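Local coordinates for protein endolysin (Escherichia coli O157 typing phage 15, PDB 7M5I) that probably cleaves the beta-1,4 glycosidic bonds of bacterial peptidoglycan as a phage lysozyme, contributing to host cell lysis and release of new virus particles, at residues G33-G38 and V49-K54; S106-R111 and Q125-V130; D89-E94 and D151-S156; K77-P82 and K110-G115. One frame throughout, in Å; residues are numbered along the deposited sequence.

Interaction 1: G33-G38 and V49-K54; sequences GIPTIG and VKMGMK
Pro35 and Val49 meet through the flat groups of this contact, which are peptide carbonyls, since neither segment supplies an aromatic ring; the puckered Pro35 ring is set against the carbonyl of Val49. The proline turns CB and CG to it, and Pro35 CB lies 3.5 Å from Val49 O. Met51 reaches the same two ring carbons; bends at chi2 and chi3 fold its thioether back, so that Met51 SD sits 4.0 Å from Pro35 CB, the two side chains crossing at about a right angle. The Pro35 carbonyl is met in turn by the valine, with Val49 CB 3.6 Å from Pro35 O.

Further along strand 35-38 the contact becomes mainly aliphatic: Ile37 CG2 packs 3.8 Å from Val49 CG2. The longer branch of Ile37, with CG1 opposite the backbone N (chi1 -156°), runs to Met53, where Ile37 CD1 rests on the carbonyl, 3.6 Å from Met53 O. The two segments belong to the small beta-rich lobe of the phage lysozyme fold. Strand 35-38 pairs antiparallel with strand 27-29, while 49-54 leaves the hairpin 43-44/47-48 on the way to helix 57-78. Ile44 of that hairpin touches Ile37, Val49 and Met53. A type II turn from Lys50 to Met53 shapes the second segment, closed by Met53 N to Lys50 O at 3.2 Å, and Gly52 takes the positive phi of 85° that this turn needs. Thr36, whose CB points away from 49-54, touches Asp30, a predicted catalytic residue; Thr36 OG1 donates to Ile34 O over 2.9 Å from above the carbonyl plane, 41° out of it.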
loop_
_atom_site.group_PDB
_atom_site.type_symbol
_atom_site.label_atom_id
_atom_site.label_comp_id
_atom_site.label_asym_id
_atom_site.label_seq_id
_atom_site.Cartn_x
_atom_site.Cartn_y
_atom_site.Cartn_z
ATOM N N GLY A 33 -19.177 -2.170 -3.525
ATOM C CA GLY A 33 -20.048 -3.317 -3.233
ATOM C C GLY A 33 -19.295 -4.561 -2.762
ATOM O O GLY A 33 -19.876 -5.624 -2.797
ATOM N N ILE A 34 -18.035 -4.453 -2.406
ATOM C CA ILE A 34 -17.192 -5.626 -1.992
ATOM C C ILE A 34 -17.198 -5.751 -0.483
ATOM O O ILE A 34 -16.728 -4.841 0.206
ATOM C CB ILE A 34 -15.757 -5.525 -2.516
ATOM C CG1 ILE A 34 -15.745 -5.459 -4.051
ATOM C CG2 ILE A 34 -14.936 -6.697 -1.994
ATOM C CD1 ILE A 34 -14.457 -4.889 -4.561
ATOM N N PRO A 35 -17.607 -6.896 0.075
ATOM C CA PRO A 35 -17.442 -7.107 1.514
ATOM C C PRO A 35 -15.977 -6.992 1.951
ATOM O O PRO A 35 -15.116 -7.607 1.388
ATOM C CB PRO A 35 -18.038 -8.508 1.740
ATOM C CG PRO A 35 -19.000 -8.677 0.587
ATOM C CD PRO A 35 -18.269 -8.046 -0.580
ATOM N N THR A 36 -15.762 -6.183 2.984
ATOM C CA THR A 36 -14.440 -5.784 3.501
ATOM C C THR A 36 -14.437 -5.914 5.030
ATOM O O THR A 36 -15.445 -5.698 5.666
ATOM C CB THR A 36 -14.109 -4.358 3.042
ATOM O OG1 THR A 36 -14.263 -4.273 1.633
ATOM C CG2 THR A 36 -12.685 -3.965 3.399
ATOM N N ILE A 37 -13.297 -6.243 5.606
ATOM C CA ILE A 37 -13.184 -6.363 7.077
ATOM C C ILE A 37 -11.735 -6.055 7.488
ATOM O O ILE A 37 -10.815 -6.104 6.672
ATOM C CB ILE A 37 -13.638 -7.750 7.575
ATOM C CG1 ILE A 37 -14.086 -7.734 9.052
ATOM C CG2 ILE A 37 -12.556 -8.801 7.313
ATOM C CD1 ILE A 37 -14.813 -8.980 9.506
ATOM N N GLY A 38 -11.537 -5.746 8.766
ATOM C CA GLY A 38 -10.196 -5.515 9.295
ATOM C C GLY A 38 -9.583 -4.259 8.682
ATOM O O GLY A 38 -10.269 -3.212 8.533
ATOM N N VAL A 49 -14.260 -12.435 2.109
ATOM C CA VAL A 49 -14.911 -11.885 3.323
ATOM C C VAL A 49 -16.426 -11.988 3.102
ATOM O O VAL A 49 -16.856 -11.771 1.992
ATOM C CB VAL A 49 -14.433 -10.435 3.589
ATOM C CG1 VAL A 49 -15.303 -9.760 4.645
ATOM C CG2 VAL A 49 -12.945 -10.443 3.937
ATOM N N LYS A 50 -17.171 -12.308 4.151
ATOM C CA LYS A 50 -18.648 -12.435 4.128
ATOM C C LYS A 50 -19.283 -11.414 5.085
ATOM O O LYS A 50 -18.806 -11.241 6.242
ATOM C CB LYS A 50 -19.088 -13.816 4.594
ATOM C CG LYS A 50 -18.659 -14.994 3.705
ATOM C CD LYS A 50 -17.387 -15.640 4.222
ATOM C CE LYS A 50 -16.979 -16.866 3.430
ATOM N NZ LYS A 50 -15.531 -17.151 3.599
ATOM N N MET A 51 -20.418 -10.861 4.658
ATOM C CA MET A 51 -21.220 -9.996 5.522
ATOM C C MET A 51 -21.657 -10.804 6.749
ATOM O O MET A 51 -21.848 -12.049 6.690
ATOM C CB MET A 51 -22.400 -9.454 4.702
ATOM C CG MET A 51 -21.954 -8.556 3.558
ATOM S SD MET A 51 -21.003 -7.092 4.023
ATOM C CE MET A 51 -22.173 -6.195 5.041
ATOM N N GLY A 52 -21.796 -10.087 7.857
ATOM C CA GLY A 52 -22.106 -10.640 9.168
ATOM C C GLY A 52 -20.893 -11.118 9.918
ATOM O O GLY A 52 -21.063 -11.477 11.106
ATOM N N MET A 53 -19.709 -11.182 9.312
ATOM C CA MET A 53 -18.521 -11.698 10.035
ATOM C C MET A 53 -18.054 -10.640 11.037
ATOM O O MET A 53 -18.211 -9.415 10.753
ATOM C CB MET A 53 -17.336 -11.954 9.090
ATOM C CG MET A 53 -17.439 -13.305 8.403
ATOM S SD MET A 53 -15.980 -13.401 7.265
ATOM C CE MET A 53 -14.657 -13.304 8.477
ATOM N N LYS A 54 -17.503 -11.113 12.149
ATOM C CA LYS A 54 -16.843 -10.245 13.169
ATOM C C LYS A 54 -15.514 -10.884 13.508
ATOM O O LYS A 54 -15.444 -12.121 13.652
ATOM C CB LYS A 54 -17.695 -10.108 14.421
ATOM C CG LYS A 54 -18.919 -9.230 14.214
ATOM C CD LYS A 54 -19.870 -9.195 15.398
ATOM C CE LYS A 54 -21.182 -8.501 15.052
ATOM N NZ LYS A 54 -22.113 -8.534 16.208
#

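Interaction 2: S106-R111 and Q125-V130; sequences STFIKR and QWWNKV. With PO4 (phosphate ion), chain C; PO4 (phosphate ion), chain D.
A chi1 of -60° sets the two branches of Thr107 to separate tasks: CG2, opposite the backbone N, packs 3.8 Å from Trp126 CZ3, while OG1 turns to the phosphate of chain C. Arg111 brings its guanidinium to the same indole, whose CH2 lies over one guanidinium face, 3.8 Å from Arg111 NH2. The planes are 74° apart, so the groups are not stacked. At the guanidinium edge NE and, weakly, NH2 donate to O3 of the chain D phosphate, and NH1 bonds to Gly119 O. Trp127 meets Phe108 obliquely with planes at 89°, and Trp127 NE1 sits at the phenyl edge, 3.7 Å from Phe108 CD2.

One water accepts from Phe108 N at 3.1 Å and from Trp127 NE1 at 3.0 Å, and donates to O3 of the chain C phosphate. This O3 also accepts from Thr107 N at 3.0 Å and weakly from Trp127 NE1 at 3.4 Å, bridging the segments. Both phosphates probably come from the crystallisation liquor. Ser106 OG caps the helix, accepting from Ile109 N, and bonds to Met103 O. The contact joins the N-terminal part of helix 107-113 to the loop before strand 129-132, with helix 117-124 and helix 85-98 packing on Phe108.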
loop_
_atom_site.group_PDB
_atom_site.type_symbol
_atom_site.label_atom_id
_atom_site.label_comp_id
_atom_site.label_asym_id
_atom_site.label_seq_id
_atom_site.Cartn_x
_atom_site.Cartn_y
_atom_site.Cartn_z
ATOM N N SER A 106 6.010 1.566 -13.375
ATOM C CA SER A 106 5.889 2.980 -12.935
ATOM C C SER A 106 7.154 3.774 -13.267
ATOM O O SER A 106 8.231 3.214 -13.247
ATOM C CB SER A 106 5.592 3.071 -11.452
ATOM O OG SER A 106 6.694 2.626 -10.656
ATOM N N THR A 107 7.006 5.068 -13.462
ATOM C CA THR A 107 8.111 6.033 -13.446
ATOM C C THR A 107 8.769 6.076 -12.058
ATOM O O THR A 107 10.013 6.212 -12.002
ATOM C CB THR A 107 7.628 7.418 -13.871
ATOM O OG1 THR A 107 7.099 7.314 -15.187
ATOM C CG2 THR A 107 8.724 8.443 -13.804
ATOM N N PHE A 108 8.001 6.023 -10.969
ATOM C CA PHE A 108 8.613 6.181 -9.625
ATOM C C PHE A 108 9.674 5.085 -9.428
ATOM O O PHE A 108 10.754 5.401 -8.899
ATOM C CB PHE A 108 7.581 6.336 -8.506
ATOM C CG PHE A 108 6.775 5.126 -8.126
ATOM C CD1 PHE A 108 7.292 4.152 -7.289
ATOM C CD2 PHE A 108 5.423 5.036 -8.496
ATOM C CE1 PHE A 108 6.512 3.078 -6.863
ATOM C CE2 PHE A 108 4.662 3.956 -8.101
ATOM C CZ PHE A 108 5.179 2.981 -7.265
ATOM N N ILE A 109 9.428 3.854 -9.835
ATOM C CA ILE A 109 10.377 2.743 -9.521
ATOM C C ILE A 109 11.628 2.897 -10.407
ATOM O O ILE A 109 12.735 2.590 -9.902
ATOM C CB ILE A 109 9.727 1.371 -9.694
ATOM C CG1 ILE A 109 10.490 0.318 -8.885
ATOM C CG2 ILE A 109 9.640 0.986 -11.160
ATOM C CD1 ILE A 109 10.255 0.417 -7.374
ATOM N N LYS A 110 11.454 3.386 -11.638
ATOM C CA LYS A 110 12.579 3.708 -12.555
ATOM C C LYS A 110 13.468 4.776 -11.913
ATOM O O LYS A 110 14.702 4.630 -11.898
ATOM C CB LYS A 110 11.992 4.095 -13.910
ATOM C CG LYS A 110 11.550 2.902 -14.754
ATOM C CD LYS A 110 11.401 3.260 -16.263
ATOM C CE LYS A 110 10.453 2.388 -17.085
ATOM N NZ LYS A 110 9.022 2.530 -16.720
ATOM N N ARG A 111 12.863 5.825 -11.365
ATOM C CA ARG A 111 13.603 6.939 -10.736
ATOM C C ARG A 111 14.287 6.429 -9.468
ATOM O O ARG A 111 15.471 6.799 -9.227
ATOM C CB ARG A 111 12.693 8.142 -10.473
ATOM C CG ARG A 111 12.214 8.796 -11.761
ATOM C CD ARG A 111 11.334 9.985 -11.452
ATOM N NE ARG A 111 10.971 10.705 -12.647
ATOM C CZ ARG A 111 10.198 11.786 -12.684
ATOM N NH1 ARG A 111 9.729 12.317 -11.580
ATOM N NH2 ARG A 111 9.925 12.346 -13.842
ATOM N N GLN A 125 3.433 10.361 -6.473
ATOM C CA GLN A 125 2.203 11.148 -6.188
ATOM C C GLN A 125 1.357 11.331 -7.452
ATOM O O GLN A 125 0.208 11.751 -7.318
ATOM C CB GLN A 125 2.650 12.432 -5.531
ATOM C CG GLN A 125 3.286 12.156 -4.177
ATOM C CD GLN A 125 3.521 13.451 -3.498
ATOM O OE1 GLN A 125 2.569 14.049 -2.988
ATOM N NE2 GLN A 125 4.780 13.890 -3.571
ATOM N N TRP A 126 1.823 10.866 -8.607
ATOM C CA TRP A 126 1.000 10.863 -9.838
ATOM C C TRP A 126 -0.177 9.880 -9.689
ATOM O O TRP A 126 -1.149 10.033 -10.442
ATOM C CB TRP A 126 1.836 10.513 -11.072
ATOM C CG TRP A 126 2.950 11.461 -11.348
ATOM C CD1 TRP A 126 3.180 12.692 -10.801
ATOM C CD2 TRP A 126 4.009 11.242 -12.305
ATOM N NE1 TRP A 126 4.306 13.246 -11.354
ATOM C CE2 TRP A 126 4.836 12.385 -12.276
ATOM C CE3 TRP A 126 4.317 10.195 -13.179
ATOM C CZ2 TRP A 126 5.971 12.513 -13.087
ATOM C CZ3 TRP A 126 5.416 10.328 -14.004
ATOM C CH2 TRP A 126 6.218 11.476 -13.963
ATOM N N TRP A 127 -0.105 8.887 -8.819
ATOM C CA TRP A 127 -1.073 7.785 -8.708
ATOM C C TRP A 127 -2.243 8.236 -7.795
ATOM O O TRP A 127 -2.359 7.737 -6.656
ATOM C CB TRP A 127 -0.383 6.513 -8.233
ATOM C CG TRP A 127 0.527 5.962 -9.284
ATOM C CD1 TRP A 127 1.856 6.285 -9.467
ATOM C CD2 TRP A 127 0.210 5.020 -10.309
ATOM N NE1 TRP A 127 2.366 5.654 -10.568
ATOM C CE2 TRP A 127 1.399 4.828 -11.071
ATOM C CE3 TRP A 127 -0.937 4.304 -10.665
ATOM C CZ2 TRP A 127 1.426 4.022 -12.206
ATOM C CZ3 TRP A 127 -0.904 3.501 -11.785
ATOM C CH2 TRP A 127 0.268 3.338 -12.522
ATOM N N ASN A 128 -3.059 9.166 -8.302
ATOM C CA ASN A 128 -4.152 9.725 -7.456
ATOM C C ASN A 128 -5.507 9.594 -8.175
ATOM O O ASN A 128 -6.446 10.285 -7.723
ATOM C CB ASN A 128 -3.878 11.183 -7.103
ATOM C CG ASN A 128 -3.722 12.103 -8.278
ATOM O OD1 ASN A 128 -4.121 11.798 -9.403
ATOM N ND2 ASN A 128 -3.086 13.244 -8.043
ATOM N N LYS A 129 -5.573 8.885 -9.298
ATOM C CA LYS A 129 -6.822 8.760 -10.105
ATOM C C LYS A 129 -7.580 7.484 -9.767
ATOM O O LYS A 129 -6.969 6.477 -9.520
ATOM C CB LYS A 129 -6.472 8.761 -11.597
ATOM C CG LYS A 129 -5.735 9.970 -12.116
ATOM C CD LYS A 129 -6.553 11.205 -12.046
ATOM C CE LYS A 129 -5.852 12.382 -12.702
ATOM N NZ LYS A 129 -4.537 12.609 -12.040
ATOM N N VAL A 130 -8.909 7.512 -9.858
ATOM C CA VAL A 130 -9.773 6.319 -9.691
ATOM C C VAL A 130 -10.765 6.376 -10.862
ATOM O O VAL A 130 -11.033 7.534 -11.443
ATOM C CB VAL A 130 -10.484 6.263 -8.336
ATOM C CG1 VAL A 130 -9.557 6.044 -7.134
ATOM C CG2 VAL A 130 -11.280 7.511 -8.120
HETATM P P PO4 C . 3.709 6.157 -14.749
HETATM O O1 PO4 C . 4.656 6.942 -15.659
HETATM O O2 PO4 C . 2.344 6.837 -14.787
HETATM O O3 PO4 C . 4.260 6.166 -13.347
HETATM O O4 PO4 C . 3.552 4.722 -15.219
HETATM P P PO4 D . 11.827 9.950 -16.266
HETATM O O1 PO4 D . 12.907 10.580 -17.139
HETATM O O2 PO4 D . 10.452 10.181 -16.914
HETATM O O3 PO4 D . 11.893 10.600 -14.902
HETATM O O4 PO4 D . 12.084 8.444 -16.118
HETATM O O HOH W 1 5.025 6.985 -11.144
#

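Interaction 3: D89-E94 and D151-S156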
loop_
_atom_site.group_PDB
_atom_site.type_symbol
_atom_site.label_atom_id
_atom_site.label_comp_id
_atom_site.label_asym_id
_atom_site.label_seq_id
_atom_site.Cartn_x
_atom_site.Cartn_y
_atom_site.Cartn_z
ATOM N N ASP A 89 9.434 0.813 3.016
ATOM C CA ASP A 89 8.086 0.903 3.627
ATOM C C ASP A 89 7.138 1.698 2.719
ATOM O O ASP A 89 5.950 1.257 2.497
ATOM C CB ASP A 89 8.111 1.493 5.023
ATOM C CG ASP A 89 8.757 0.645 6.093
ATOM O OD1 ASP A 89 8.895 -0.600 5.906
ATOM O OD2 ASP A 89 9.121 1.263 7.158
ATOM N N ALA A 90 7.581 2.851 2.245
ATOM C CA ALA A 90 6.772 3.723 1.383
ATOM C C ALA A 90 6.424 3.024 0.076
ATOM O O ALA A 90 5.251 3.080 -0.381
ATOM C CB ALA A 90 7.442 5.034 1.137
ATOM N N LEU A 91 7.399 2.391 -0.574
ATOM C CA LEU A 91 7.153 1.700 -1.864
ATOM C C LEU A 91 6.181 0.536 -1.645
ATOM O O LEU A 91 5.295 0.381 -2.472
ATOM C CB LEU A 91 8.486 1.187 -2.423
ATOM C CG LEU A 91 9.452 2.300 -2.840
ATOM C CD1 LEU A 91 10.819 1.681 -3.136
ATOM C CD2 LEU A 91 8.965 3.079 -4.046
ATOM N N VAL A 92 6.274 -0.165 -0.531
ATOM C CA VAL A 92 5.322 -1.298 -0.263
ATOM C C VAL A 92 3.930 -0.724 -0.008
ATOM O O VAL A 92 2.987 -1.185 -0.650
ATOM C CB VAL A 92 5.788 -2.180 0.907
ATOM C CG1 VAL A 92 4.713 -3.188 1.332
ATOM C CG2 VAL A 92 7.045 -2.943 0.510
ATOM N N SER A 93 3.818 0.310 0.839
ATOM C CA SER A 93 2.498 0.984 1.072
ATOM C C SER A 93 1.843 1.384 -0.266
ATOM O O SER A 93 0.642 1.080 -0.500
ATOM C CB SER A 93 2.629 2.129 1.995
ATOM O OG SER A 93 1.352 2.711 2.234
ATOM N N GLU A 94 2.548 2.052 -1.147
ATOM C CA GLU A 94 1.973 2.540 -2.413
ATOM C C GLU A 94 1.632 1.353 -3.321
ATOM O O GLU A 94 0.503 1.366 -3.947
ATOM C CB GLU A 94 2.880 3.541 -3.114
ATOM C CG GLU A 94 2.281 4.039 -4.411
ATOM C CD GLU A 94 2.640 5.415 -4.882
ATOM O OE1 GLU A 94 2.179 5.830 -5.985
ATOM O OE2 GLU A 94 3.322 6.123 -4.131
ATOM N N ASP A 151 6.305 11.466 2.253
ATOM C CA ASP A 151 6.978 11.867 3.515
ATOM C C ASP A 151 7.734 10.670 4.121
ATOM O O ASP A 151 8.863 10.870 4.689
ATOM C CB ASP A 151 5.982 12.471 4.502
ATOM C CG ASP A 151 5.444 13.843 4.124
ATOM O OD1 ASP A 151 6.114 14.534 3.343
ATOM O OD2 ASP A 151 4.328 14.203 4.612
ATOM N N ILE A 152 7.167 9.466 4.076
ATOM C CA ILE A 152 7.893 8.269 4.607
ATOM C C ILE A 152 9.147 8.097 3.734
ATOM O O ILE A 152 10.232 7.951 4.282
ATOM C CB ILE A 152 7.014 7.001 4.563
ATOM C CG1 ILE A 152 5.783 7.144 5.469
ATOM C CG2 ILE A 152 7.821 5.777 4.921
ATOM C CD1 ILE A 152 4.770 6.027 5.312
ATOM N N TYR A 153 8.967 8.103 2.413
ATOM C CA TYR A 153 10.015 7.728 1.434
ATOM C C TYR A 153 11.203 8.704 1.624
ATOM O O TYR A 153 12.397 8.257 1.681
ATOM C CB TYR A 153 9.457 7.771 0.012
ATOM C CG TYR A 153 10.507 7.489 -1.040
ATOM C CD1 TYR A 153 11.259 8.530 -1.556
ATOM C CD2 TYR A 153 10.760 6.204 -1.484
ATOM C CE1 TYR A 153 12.251 8.292 -2.490
ATOM C CE2 TYR A 153 11.762 5.943 -2.400
ATOM C CZ TYR A 153 12.525 6.987 -2.902
ATOM O OH TYR A 153 13.504 6.775 -3.867
ATOM N N LEU A 154 10.934 10.010 1.635
ATOM C CA LEU A 154 12.038 11.026 1.641
ATOM C C LEU A 154 12.572 11.272 3.029
ATOM O O LEU A 154 13.818 11.368 3.159
ATOM C CB LEU A 154 11.514 12.354 1.104
ATOM C CG LEU A 154 11.269 12.410 -0.392
ATOM C CD1 LEU A 154 10.550 13.719 -0.724
ATOM C CD2 LEU A 154 12.596 12.236 -1.147
ATOM N N ASP A 155 11.703 11.454 4.012
ATOM C CA ASP A 155 12.073 12.022 5.331
ATOM C C ASP A 155 11.946 11.016 6.479
ATOM O O ASP A 155 12.253 11.418 7.591
ATOM C CB ASP A 155 11.217 13.257 5.643
ATOM C CG ASP A 155 11.305 14.337 4.578
ATOM O OD1 ASP A 155 12.355 14.495 3.936
ATOM O OD2 ASP A 155 10.285 15.013 4.376
ATOM N N SER A 156 11.491 9.783 6.242
ATOM C CA SER A 156 11.252 8.806 7.315
ATOM C C SER A 156 10.260 9.381 8.346
ATOM O O SER A 156 10.371 9.154 9.551
ATOM C CB SER A 156 12.624 8.341 7.913
ATOM O OG SER A 156 12.412 7.107 8.598
#
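This is a buried, antiparallel helix-helix contact inside the large helical lobe, where 89-94 of helix 85-98 lies against 151-156 near the end of helix 140-155. The short axes approach to 8.6 Å with 162° between their N-to-C directions. The small side chain of Ala90 lies at the closest approach of the backbones, Ala90 CA being 5.2 Å from Tyr153 CA, consistent with this spacing. Its methyl is held between two residues of the facing helix: Ala90 CB lies 3.6 Å from Tyr153 CB and 3.9 Å from Ile152 CG2.

With CG opposite its backbone N (chi1 176°), Tyr153 carries its ring along the flank of helix 85-98, placing Ala90 CB near the ring plane at one edge. Leu91 continues the apolar surface at a looser distance, Leu91 CD2 being 4.3 Å from Tyr153 CE2. On the other flank Ile152 CG2 reaches Asp89 CB at 4.3 Å.

Polar ends are tied off outside this apolar interface. Tyr153 OH is hydrogen-bonded to His112, and the Asp89 carboxylate to Tyr158, Ser10 and Gln85. Helix 11-21 borders the pair through Ala16 on Ile152 and Ile17 on Ser93. The close, nearly antiparallel packing of helix 85-98 against the C-terminal helix, with the N-terminal helix alongside, fits the helical core of the phage lysozyme fold, as in other members of glycosyl hydrolase family 24.

Interaction 4: K77-P82 and K110-G115. With PO4 (phosphate ion), chain D.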
loop_
_atom_site.group_PDB
_atom_site.type_symbol
_atom_site.label_atom_id
_atom_site.label_comp_id
_atom_site.label_asym_id
_atom_site.label_seq_id
_atom_site.Cartn_x
_atom_site.Cartn_y
_atom_site.Cartn_z
ATOM N N LYS A 77 11.711 -7.573 -5.593
ATOM C CA LYS A 77 12.140 -7.987 -6.950
ATOM C C LYS A 77 12.291 -6.773 -7.873
ATOM O O LYS A 77 13.201 -6.796 -8.699
ATOM C CB LYS A 77 11.152 -9.017 -7.495
ATOM C CG LYS A 77 11.260 -10.390 -6.842
ATOM C CD LYS A 77 9.905 -11.083 -6.634
ATOM C CE LYS A 77 9.979 -12.479 -6.053
ATOM N NZ LYS A 77 10.572 -13.419 -7.040
ATOM N N ALA A 78 11.515 -5.708 -7.694
ATOM C CA ALA A 78 11.549 -4.504 -8.560
ATOM C C ALA A 78 12.730 -3.575 -8.215
ATOM O O ALA A 78 13.207 -2.884 -9.090
ATOM C CB ALA A 78 10.272 -3.774 -8.482
ATOM N N ILE A 79 13.201 -3.588 -6.976
ATOM C CA ILE A 79 14.284 -2.669 -6.530
ATOM C C ILE A 79 15.619 -3.253 -6.961
ATOM O O ILE A 79 15.805 -4.463 -6.785
ATOM C CB ILE A 79 14.200 -2.458 -5.019
ATOM C CG1 ILE A 79 13.010 -1.553 -4.713
ATOM C CG2 ILE A 79 15.481 -1.895 -4.483
ATOM C CD1 ILE A 79 12.698 -1.509 -3.264
ATOM N N LYS A 80 16.479 -2.410 -7.516
ATOM C CA LYS A 80 17.788 -2.850 -8.085
ATOM C C LYS A 80 18.956 -2.123 -7.405
ATOM O O LYS A 80 20.125 -2.383 -7.790
ATOM C CB LYS A 80 17.782 -2.630 -9.595
ATOM C CG LYS A 80 16.703 -3.425 -10.311
ATOM C CD LYS A 80 16.899 -3.511 -11.793
ATOM C CE LYS A 80 15.613 -3.620 -12.586
ATOM N NZ LYS A 80 15.889 -3.560 -14.042
ATOM N N VAL A 81 18.697 -1.323 -6.394
ATOM C CA VAL A 81 19.704 -0.505 -5.676
ATOM C C VAL A 81 19.479 -0.660 -4.183
ATOM O O VAL A 81 18.367 -0.938 -3.730
ATOM C CB VAL A 81 19.657 0.980 -6.060
ATOM C CG1 VAL A 81 20.018 1.175 -7.549
ATOM C CG2 VAL A 81 18.329 1.630 -5.673
ATOM N N PRO A 82 20.513 -0.417 -3.379
ATOM C CA PRO A 82 20.360 -0.308 -1.932
ATOM C C PRO A 82 19.298 0.720 -1.575
ATOM O O PRO A 82 19.267 1.759 -2.168
ATOM C CB PRO A 82 21.766 0.111 -1.447
ATOM C CG PRO A 82 22.662 -0.431 -2.487
ATOM C CD PRO A 82 21.912 -0.274 -3.804
ATOM N N LYS A 110 11.454 3.386 -11.638
ATOM C CA LYS A 110 12.579 3.708 -12.555
ATOM C C LYS A 110 13.468 4.776 -11.913
ATOM O O LYS A 110 14.702 4.630 -11.898
ATOM C CB LYS A 110 11.992 4.095 -13.910
ATOM C CG LYS A 110 11.550 2.902 -14.754
ATOM C CD LYS A 110 11.401 3.260 -16.263
ATOM C CE LYS A 110 10.453 2.388 -17.085
ATOM N NZ LYS A 110 9.022 2.530 -16.720
ATOM N N ARG A 111 12.863 5.825 -11.365
ATOM C CA ARG A 111 13.603 6.939 -10.736
ATOM C C ARG A 111 14.287 6.429 -9.468
ATOM O O ARG A 111 15.471 6.799 -9.227
ATOM C CB ARG A 111 12.693 8.142 -10.473
ATOM C CG ARG A 111 12.214 8.796 -11.761
ATOM C CD ARG A 111 11.334 9.985 -11.452
ATOM N NE ARG A 111 10.971 10.705 -12.647
ATOM C CZ ARG A 111 10.198 11.786 -12.684
ATOM N NH1 ARG A 111 9.729 12.317 -11.580
ATOM N NH2 ARG A 111 9.925 12.346 -13.842
ATOM N N HIS A 112 13.600 5.609 -8.664
ATOM C CA HIS A 112 14.214 5.025 -7.451
ATOM C C HIS A 112 15.484 4.281 -7.883
ATOM O O HIS A 112 16.559 4.524 -7.264
ATOM C CB HIS A 112 13.280 4.054 -6.733
ATOM C CG HIS A 112 13.920 3.413 -5.555
ATOM N ND1 HIS A 112 14.131 4.090 -4.388
ATOM C CD2 HIS A 112 14.471 2.205 -5.398
ATOM C CE1 HIS A 112 14.703 3.299 -3.525
ATOM N NE2 HIS A 112 14.960 2.158 -4.128
ATOM N N ASN A 113 15.382 3.466 -8.938
ATOM C CA ASN A 113 16.503 2.606 -9.392
ATOM C C ASN A 113 17.621 3.439 -10.030
ATOM O O ASN A 113 18.726 2.926 -10.061
ATOM C CB ASN A 113 16.007 1.461 -10.277
ATOM C CG ASN A 113 15.300 0.390 -9.463
ATOM O OD1 ASN A 113 15.578 0.213 -8.271
ATOM N ND2 ASN A 113 14.382 -0.323 -10.097
ATOM N N ALA A 114 17.365 4.684 -10.452
ATOM C CA ALA A 114 18.363 5.630 -11.004
ATOM C C ALA A 114 18.986 6.509 -9.900
ATOM O O ALA A 114 19.871 7.323 -10.247
ATOM C CB ALA A 114 17.720 6.488 -12.071
ATOM N N GLY A 115 18.595 6.343 -8.629
ATOM C CA GLY A 115 19.102 7.159 -7.515
ATOM C C GLY A 115 18.466 8.533 -7.475
ATOM O O GLY A 115 18.975 9.391 -6.745
HETATM P P PO4 D . 11.827 9.950 -16.266
HETATM O O1 PO4 D . 12.907 10.580 -17.139
HETATM O O2 PO4 D . 10.452 10.181 -16.914
HETATM O O3 PO4 D . 11.893 10.600 -14.902
HETATM O O4 PO4 D . 12.084 8.444 -16.118
#
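Asn113 grips the main chain of the facing segment through both ends of its amide. Asn113 ND2 donates to Ala78 O at 3.0 Å, a nearly straight bond (160° at the hydrogen) with the acceptor close to the amide plane. In return Asn113 OD1 accepts from Lys80 N at 2.9 Å, but this donor stands above the carbonyl plane, 49° out of it. A chi1 of -74° sets CG opposite the carbonyl carbon of Asn113 and brings the amide to these two groups. The aliphatic part of Lys80 lies across it, with Lys80 CG 3.9 Å from Asn113 ND2.

Beside the amide, Val81 packs with both branches: Val81 CG1 comes within 3.3 Å of Asn113 O, and Val81 CG2 lies 3.7 Å from His112 NE2. Ile79 meets the same imidazole obliquely, Ile79 CG1 being 4.1 Å from His112 CD2.

The next shell holds the histidine at both nitrogens, ND1 from the side of Tyr153 and NE2 by a hydrogen bond with Thr83 OG1, a hydroxyl that is also bonded to Val81 O. A Schellman motif at Gly115 ends the helix bearing His112 and Asn113, with Gly115 N bonded to His112 O at 3.1 Å.

Ala78 O lies at the end of helix 57-78, and the residue four on, Pro82, has no N-H; the Asn113 amide supplies a donor there. It serves as a side-chain partner for main-chain groups just where helical pairing stops, its donor end probably suited to the partly negative C-terminus of that helix.

How the interactions relate
Interaction 1 stands apart, in the small beta-rich lobe, about 29 Å or more between its centre and those of the other three and across the chain's centre from them. Interactions 2, 3 and 4 share the helical lobe, with centres about 13 to 14 Å apart. Interaction 3 is buried and wholly apolar; 2 and 4 are partly buried, use the earlier and later parts of helix 107-113, overlapping at Lys110 and Arg111, and add polar chemistry, through water and phosphate in 2 and a side-chain amide in 4. Leu91 of interaction 3 touches Phe108 and Ile79, and a probable Tyr153-His112 hydrogen bond joins 3 to 4. Interaction 1, also partly buried, relies on aliphatic and thioether packing.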